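Local coordinates for protein AxyAgu115A (Amphibacillus xylanus NBRC 15112, PDB 6NPS) that is a family GH115 alpha-glucuronidase that probably hydrolyses glucuronic acid side groups from xylan, at residues Val684-Leu689 / Thr769-Val774; Ser717-Trp722 / Glu756-Val761; Phe193-Tyr198 / Gly228-Glu233. The protein carries 3 engineered substitutions. All coordinates share one frame; numbering follows the deposited sequence.

Contacts 1 and 2 belong to one mixed beta sheet, their centres about 10 Å apart. Strand 766-775 of contact 1 follows strand 754-763 of contact 2 in the chain and lies next to it in the sheet. Two probable hydrogen bonds join them: I770 N to I759 O at 2.7 Å and V772 N to G757 O at 2.8 Å. Along the chain, contact 2 is nested within the loop that contact 1 closes. Contact 3 is in the TIM-barrel region, across the centre of the chain. Its centre is about 72 Å from that of contact 1 and about 78 Å from that of contact 2.

Contact 1 of 3, residues Val684-Leu689 / Thr769-Val774; sequences VNTLPL and TIVVPV
T686 keeps OG1 beside its backbone N (chi1 -58°), and this puts CG2 anti to that nitrogen. V771 holds CG2 beside its own N. The two methyls therefore meet, T686 CG2 lying 3.5 Å from V771 CG2. On the I770 side of the sheet, L689 CB packs 3.7 Å from I770 CG2, the side chains slanting across each other.

The backbones form a parallel ladder. T769 N donates to N685 O (2.9 Å), and L687 N to T769 O (2.8 Å). V771 N then donates to L687 O (2.7 Å), and L689 N to V771 O (2.9 Å). P773 has no N-H to continue the series. Its CD instead lies 3.3 Å from L689 O, and a water donates to both L689 O and P773 O. A second water links N685 OD1 to T769 OG1. N685 ND2 is bonded to S680 O.

Strand 686-688 is the outermost strand of its sheet within this chain. Strand 766-775 separates it from strand 754-763. L687 and I770 face inward onto I670 of strand 666-670, and I770 also touches F702 of strand 700-706. The contact thus forms part of one layer of a beta sandwich.

Contact 2 of 3, residues Ser717-Trp722 / Glu756-Val761; sequences STDQDW and EGRITV
S717 and T760 form an antiparallel hydrogen-bonded pair through their backbones. S717 N donates to T760 O (3.0 Å), and T760 N to S717 O (2.7 Å). The next backbone bond, D719 N to R758 O, is 3.1 Å long.

Side chains bond to backbone where strand 712-718 ends. D719 OD1 accepts from R758 N at 2.8 Å, met from 44° above the carboxylate plane. D719 thus takes both the N-H and the carbonyl of R758, and its OD1 stands in for a strand carbonyl. Q720 is bent at chi2 (-83°), which turns its amide to the opposite strand. There Q720 NE2 donates to E756 O at 3.1 Å, and the acceptor lies nearly in the amide plane. With an alanine here, E756 O would probably be left without its side-chain donor, and a gap would open over G757 CA, where Q720 CG now packs. A water donates to D719 OD2 and weakly to E756 O.

Charges pair within 756-761, R758 NH1 standing 3.2 Å from E756 OE2. D719 OD2 packs against the aliphatic part of R758 and does not reach its guanidinium group.

The remaining contacts are packing. T718 CG2 and I759 CG1 lie side by side, 4.1 Å apart. The W722 ring carries Q720 CB over one face and meets the E756-G757 peptide, with E756 C at its edge. W722 CH2 comes 3.4 Å from G757 N. G757 has no side chain, and this lets W722 CH2 and Q720 CG pack close to its backbone.

Strand 754-763 is flanked in the sheet by strands 712-718 and 766-775. I759 points inward onto L723 and C725 of strand 723-725 and V744 of strand 739-746, both in the opposing sheet of the sandwich. W722 touches V746 of that sheet and V774 of strand 766-775.

Contact 3 of 3, residues Phe193-Tyr198 / Gly228-Glu233; sequences FNAEMY and GLANVE
The Y198 ring and the N231 amide meet at a steep angle, their planes 66° apart. Y198 CD2 is 3.6 Å from N231 OD1, which approaches the ring obliquely. M197 CE lies over one face of the ring, toward its rim, and F193 O lies at the ring edge, in plane. F222 makes an edge-to-face contact with the same ring, and Y198 OH is bonded to A216 N.

N231 is the main polar link between the segments. Its CG stands beside its own backbone N (chi1 -66°), and from there the amide reaches the turn ahead of helix 195-207. N231 ND2 donates to F193 O at 3.0 Å, tilted 15° from the carbonyl plane. ND2 is also bonded to F222 O, so two carbonyls fix the rotation of this buried amide. N231 OD1 lies 2.9 Å from N194 C. It is also 2.8 Å from A195 N, but the angle is too poor for a hydrogen bond. Alongside, A195 CB touches A230 CB at 4.1 Å.

N194 is the N-cap of helix 195-207. N194 OD1 accepts from M197 N at 3.0 Å, and N194 ND2 is bonded to F190 O.

The contact joins the N-terminal starts of two helices in the TIM-barrel region. Helix 195-207 lies between strands 170-174 and 212-214 in the chain, and helix 230-238 between strands 212-214 and 241-242. These three strands are neighbours in the parallel sheet. Helix 181-190 covers M197 through F182, W185 and F190, while L229 rests on helix 277-291.

Contact 1 of 3, residues Val684-Leu689 / Thr769-Val774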
# COMPACT_ATOMS: atom_id res chain seq x y z
N VAL A 684 14.58 14.73 9.37
CA VAL A 684 14.57 15.86 8.44
C VAL A 684 13.76 17.01 9.04
O VAL A 684 12.58 16.87 9.41
CB VAL A 684 14.08 15.45 7.04
CG1 VAL A 684 12.57 15.36 6.95
CG2 VAL A 684 14.60 16.45 5.99
N ASN A 685 14.39 18.15 9.18
CA ASN A 685 13.71 19.30 9.72
C ASN A 685 13.97 20.58 8.90
O ASN A 685 13.65 21.66 9.36
CB ASN A 685 14.14 19.49 11.18
CG ASN A 685 15.64 19.60 11.29
OD1 ASN A 685 16.23 20.46 10.67
ND2 ASN A 685 16.27 18.72 12.05
N THR A 686 14.58 20.46 7.72
CA THR A 686 14.76 21.60 6.82
C THR A 686 14.11 21.24 5.49
O THR A 686 14.41 20.18 4.93
CB THR A 686 16.26 21.94 6.64
OG1 THR A 686 16.83 22.22 7.93
CG2 THR A 686 16.45 23.19 5.78
N LEU A 687 13.22 22.10 5.01
CA LEU A 687 12.41 21.89 3.82
C LEU A 687 12.58 23.05 2.83
O LEU A 687 12.53 24.23 3.22
CB LEU A 687 10.93 21.78 4.17
CG LEU A 687 10.52 20.70 5.19
CD1 LEU A 687 9.02 20.83 5.47
CD2 LEU A 687 10.87 19.25 4.73
N PRO A 688 12.78 22.75 1.54
CA PRO A 688 12.82 23.82 0.53
C PRO A 688 11.45 24.20 -0.03
O PRO A 688 10.62 23.35 -0.36
CB PRO A 688 13.70 23.22 -0.58
CG PRO A 688 13.43 21.74 -0.49
CD PRO A 688 13.28 21.47 1.02
N LEU A 689 11.22 25.50 -0.17
CA LEU A 689 10.00 26.00 -0.77
C LEU A 689 10.46 26.79 -1.99
O LEU A 689 11.06 27.87 -1.84
CB LEU A 689 9.23 26.87 0.22
CG LEU A 689 7.91 27.44 -0.27
CD1 LEU A 689 7.02 27.71 0.93
CD2 LEU A 689 8.18 28.73 -1.02
N THR A 769 12.68 24.35 9.65
CA THR A 769 13.18 25.48 8.88
C THR A 769 12.74 25.33 7.43
O THR A 769 12.87 24.24 6.85
CB THR A 769 14.69 25.54 9.03
OG1 THR A 769 14.97 25.58 10.43
CG2 THR A 769 15.29 26.74 8.37
N ILE A 770 12.13 26.37 6.88
CA ILE A 770 11.72 26.37 5.48
C ILE A 770 12.65 27.29 4.72
O ILE A 770 12.78 28.49 5.06
CB ILE A 770 10.25 26.80 5.34
CG1 ILE A 770 9.35 25.82 6.08
CG2 ILE A 770 9.85 26.94 3.86
CD1 ILE A 770 7.89 26.12 5.91
N VAL A 771 13.38 26.74 3.74
CA VAL A 771 14.36 27.54 3.01
C VAL A 771 13.68 28.11 1.77
O VAL A 771 13.05 27.37 1.01
CB VAL A 771 15.60 26.73 2.62
CG1 VAL A 771 16.59 27.65 1.85
CG2 VAL A 771 16.26 26.18 3.90
N VAL A 772 13.81 29.42 1.58
CA VAL A 772 13.07 30.10 0.52
C VAL A 772 14.07 30.78 -0.41
O VAL A 772 14.43 31.94 -0.19
CB VAL A 772 12.05 31.10 1.10
CG1 VAL A 772 11.18 31.75 -0.02
CG2 VAL A 772 11.16 30.39 2.15
N PRO A 773 14.53 30.11 -1.46
CA PRO A 773 15.38 30.77 -2.45
C PRO A 773 14.53 31.53 -3.46
O PRO A 773 13.42 31.13 -3.81
CB PRO A 773 16.12 29.60 -3.10
CG PRO A 773 15.09 28.47 -3.06
CD PRO A 773 14.28 28.68 -1.78
N VAL A 774 15.06 32.64 -3.95
CA VAL A 774 14.30 33.55 -4.79
C VAL A 774 15.13 33.89 -6.03
O VAL A 774 16.32 34.18 -5.91
CB VAL A 774 13.92 34.85 -4.03
CG1 VAL A 774 13.19 35.82 -4.99
CG2 VAL A 774 13.04 34.54 -2.84
O HOH W 1 15.26 23.09 11.63
O HOH W 2 11.07 30.00 -3.38

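Contact 2 of 3, residues Ser717-Trp722 / Glu756-Val761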
# COMPACT_ATOMS: atom_id res chain seq x y z
N SER A 717 8.61 32.73 12.38
CA SER A 717 9.38 33.95 12.17
C SER A 717 10.26 33.77 10.95
O SER A 717 10.52 32.64 10.50
CB SER A 717 10.23 34.30 13.39
OG SER A 717 11.18 33.28 13.62
N THR A 718 10.72 34.89 10.40
CA THR A 718 11.63 34.85 9.27
C THR A 718 12.91 35.61 9.60
O THR A 718 12.96 36.41 10.54
CB THR A 718 11.01 35.43 7.97
OG1 THR A 718 11.05 36.85 8.02
CG2 THR A 718 9.59 34.97 7.77
N ASP A 719 13.95 35.34 8.83
CA ASP A 719 15.26 35.90 9.13
C ASP A 719 15.67 36.99 8.14
O ASP A 719 16.85 37.30 8.05
CB ASP A 719 16.30 34.79 9.15
CG ASP A 719 16.61 34.25 7.75
OD1 ASP A 719 15.87 34.54 6.77
OD2 ASP A 719 17.63 33.52 7.65
N GLN A 720 14.72 37.52 7.35
CA GLN A 720 14.96 38.57 6.37
C GLN A 720 13.77 39.52 6.35
O GLN A 720 12.62 39.08 6.40
CB GLN A 720 15.14 38.00 4.94
CG GLN A 720 16.18 36.88 4.79
CD GLN A 720 17.59 37.43 4.64
OE1 GLN A 720 17.87 38.51 5.13
NE2 GLN A 720 18.47 36.69 3.97
N ASP A 721 14.04 40.83 6.20
CA ASP A 721 12.98 41.82 6.15
C ASP A 721 12.10 41.71 4.91
O ASP A 721 10.90 42.00 4.98
CB ASP A 721 13.58 43.22 6.25
CG ASP A 721 14.42 43.40 7.51
OD1 ASP A 721 15.58 43.85 7.42
OD2 ASP A 721 13.92 43.03 8.60
N TRP A 722 12.65 41.26 3.77
CA TRP A 722 11.82 41.07 2.57
C TRP A 722 10.92 39.83 2.59
O TRP A 722 10.12 39.65 1.64
CB TRP A 722 12.70 40.99 1.32
CG TRP A 722 13.84 40.03 1.43
CD1 TRP A 722 15.10 40.31 1.90
CD2 TRP A 722 13.85 38.65 1.06
NE1 TRP A 722 15.88 39.17 1.84
CE2 TRP A 722 15.14 38.15 1.32
CE3 TRP A 722 12.89 37.78 0.51
CZ2 TRP A 722 15.49 36.81 1.07
CZ3 TRP A 722 13.25 36.46 0.26
CH2 TRP A 722 14.54 35.99 0.54
N GLU A 756 18.27 34.33 -0.66
CA GLU A 756 17.71 33.18 0.03
C GLU A 756 17.36 33.56 1.45
O GLU A 756 18.19 34.15 2.16
CB GLU A 756 18.69 32.02 0.00
CG GLU A 756 18.17 30.76 0.69
CD GLU A 756 19.20 29.66 0.70
OE1 GLU A 756 19.42 29.07 -0.37
OE2 GLU A 756 19.81 29.42 1.77
N GLY A 757 16.13 33.27 1.87
CA GLY A 757 15.70 33.54 3.22
C GLY A 757 15.28 32.25 3.92
O GLY A 757 15.16 31.18 3.29
N ARG A 758 15.03 32.35 5.22
CA ARG A 758 14.59 31.17 5.95
C ARG A 758 13.43 31.52 6.86
O ARG A 758 13.43 32.56 7.54
CB ARG A 758 15.74 30.57 6.78
CG ARG A 758 16.85 29.98 5.94
CD ARG A 758 18.11 29.72 6.75
NE ARG A 758 18.42 28.30 6.80
CZ ARG A 758 19.05 27.63 5.85
NH1 ARG A 758 19.49 28.25 4.76
NH2 ARG A 758 19.26 26.32 5.99
N ILE A 759 12.43 30.64 6.87
CA ILE A 759 11.29 30.71 7.76
C ILE A 759 11.50 29.67 8.86
O ILE A 759 11.82 28.51 8.57
CB ILE A 759 9.98 30.45 7.00
CG1 ILE A 759 9.80 31.42 5.83
CG2 ILE A 759 8.76 30.43 7.97
CD1 ILE A 759 8.78 30.92 4.81
N THR A 760 11.29 30.06 10.11
CA THR A 760 11.39 29.12 11.22
C THR A 760 10.00 28.87 11.80
O THR A 760 9.29 29.82 12.15
CB THR A 760 12.34 29.65 12.28
OG1 THR A 760 13.68 29.54 11.79
CG2 THR A 760 12.19 28.83 13.58
N VAL A 761 9.60 27.60 11.89
CA VAL A 761 8.31 27.22 12.45
C VAL A 761 8.57 26.41 13.71
O VAL A 761 9.05 25.27 13.63
CB VAL A 761 7.47 26.39 11.48
CG1 VAL A 761 6.11 26.09 12.13
CG2 VAL A 761 7.30 27.12 10.16
O HOH W 3 9.91 30.81 14.95
O HOH W 4 19.15 32.75 5.11

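Contact 3 of 3, residues Phe193-Tyr198 / Gly228-Glu233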
# COMPACT_ATOMS: atom_id res chain seq x y z
N PHE A 193 -36.75 -5.84 -27.95
CA PHE A 193 -36.06 -5.22 -29.08
C PHE A 193 -36.90 -5.35 -30.36
O PHE A 193 -36.48 -5.93 -31.36
CB PHE A 193 -34.68 -5.84 -29.26
CG PHE A 193 -33.78 -5.73 -28.04
CD1 PHE A 193 -33.79 -6.70 -27.05
CD2 PHE A 193 -32.89 -4.67 -27.93
CE1 PHE A 193 -32.95 -6.61 -25.95
CE2 PHE A 193 -32.05 -4.56 -26.83
CZ PHE A 193 -32.07 -5.54 -25.84
N ASN A 194 -38.11 -4.79 -30.29
CA ASN A 194 -39.13 -4.98 -31.31
C ASN A 194 -39.30 -3.71 -32.14
O ASN A 194 -38.61 -2.70 -31.94
CB ASN A 194 -40.45 -5.38 -30.66
CG ASN A 194 -40.89 -4.40 -29.59
OD1 ASN A 194 -40.65 -3.18 -29.71
ND2 ASN A 194 -41.53 -4.91 -28.51
N ALA A 195 -40.26 -3.75 -33.07
CA ALA A 195 -40.44 -2.65 -34.00
C ALA A 195 -40.88 -1.38 -33.30
O ALA A 195 -40.61 -0.27 -33.79
CB ALA A 195 -41.48 -3.03 -35.05
N GLU A 196 -41.61 -1.51 -32.19
CA GLU A 196 -42.05 -0.33 -31.44
C GLU A 196 -40.85 0.43 -30.89
O GLU A 196 -40.78 1.66 -30.99
CB GLU A 196 -42.98 -0.76 -30.31
CG GLU A 196 -44.42 -1.09 -30.73
CD GLU A 196 -44.52 -1.98 -31.99
OE1 GLU A 196 -44.00 -3.12 -31.99
OE2 GLU A 196 -45.11 -1.52 -33.00
N MET A 197 -39.90 -0.30 -30.32
CA MET A 197 -38.68 0.33 -29.86
C MET A 197 -37.86 0.86 -31.02
O MET A 197 -37.42 2.02 -31.00
CB MET A 197 -37.90 -0.68 -29.02
CG MET A 197 -36.65 -0.09 -28.36
SD MET A 197 -35.26 -0.31 -29.48
CE MET A 197 -34.71 -1.95 -29.00
N TYR A 198 -37.69 0.07 -32.10
CA TYR A 198 -36.77 0.46 -33.16
C TYR A 198 -37.27 1.66 -33.94
O TYR A 198 -36.46 2.34 -34.57
CB TYR A 198 -36.49 -0.71 -34.14
CG TYR A 198 -35.25 -1.48 -33.68
CD1 TYR A 198 -33.99 -0.89 -33.74
CD2 TYR A 198 -35.36 -2.75 -33.16
CE1 TYR A 198 -32.85 -1.54 -33.29
CE2 TYR A 198 -34.23 -3.45 -32.71
CZ TYR A 198 -32.98 -2.83 -32.77
OH TYR A 198 -31.85 -3.48 -32.35
N GLY A 228 -41.14 -11.46 -35.51
CA GLY A 228 -40.84 -11.84 -36.88
C GLY A 228 -39.96 -10.80 -37.56
O GLY A 228 -39.06 -10.21 -36.95
N LEU A 229 -40.26 -10.53 -38.83
CA LEU A 229 -39.50 -9.61 -39.66
C LEU A 229 -39.90 -8.16 -39.51
O LEU A 229 -39.46 -7.34 -40.31
CB LEU A 229 -39.68 -9.99 -41.14
CG LEU A 229 -38.99 -11.29 -41.51
CD1 LEU A 229 -39.64 -11.75 -42.83
CD2 LEU A 229 -37.49 -11.10 -41.65
N ALA A 230 -40.74 -7.80 -38.54
CA ALA A 230 -41.21 -6.41 -38.48
C ALA A 230 -40.09 -5.37 -38.30
O ALA A 230 -40.24 -4.23 -38.76
CB ALA A 230 -42.27 -6.26 -37.39
N ASN A 231 -38.96 -5.70 -37.65
CA ASN A 231 -37.89 -4.70 -37.55
C ASN A 231 -37.27 -4.44 -38.93
O ASN A 231 -37.02 -3.28 -39.33
CB ASN A 231 -36.77 -5.15 -36.58
CG ASN A 231 -37.21 -5.26 -35.14
OD1 ASN A 231 -38.11 -4.56 -34.69
ND2 ASN A 231 -36.55 -6.16 -34.39
N VAL A 232 -36.95 -5.52 -39.63
CA VAL A 232 -36.38 -5.45 -40.97
C VAL A 232 -37.33 -4.71 -41.90
O VAL A 232 -36.91 -3.85 -42.71
CB VAL A 232 -36.11 -6.88 -41.46
CG1 VAL A 232 -35.63 -6.87 -42.88
CG2 VAL A 232 -35.11 -7.53 -40.57
N GLU A 233 -38.61 -5.05 -41.84
CA GLU A 233 -39.56 -4.43 -42.76
C GLU A 233 -39.64 -2.93 -42.49
O GLU A 233 -39.64 -2.13 -43.43
CB GLU A 233 -40.93 -5.09 -42.65
CG GLU A 233 -40.97 -6.54 -43.09
CD GLU A 233 -42.22 -7.30 -42.60
OE1 GLU A 233 -42.50 -8.39 -43.14
OE2 GLU A 233 -42.92 -6.83 -41.68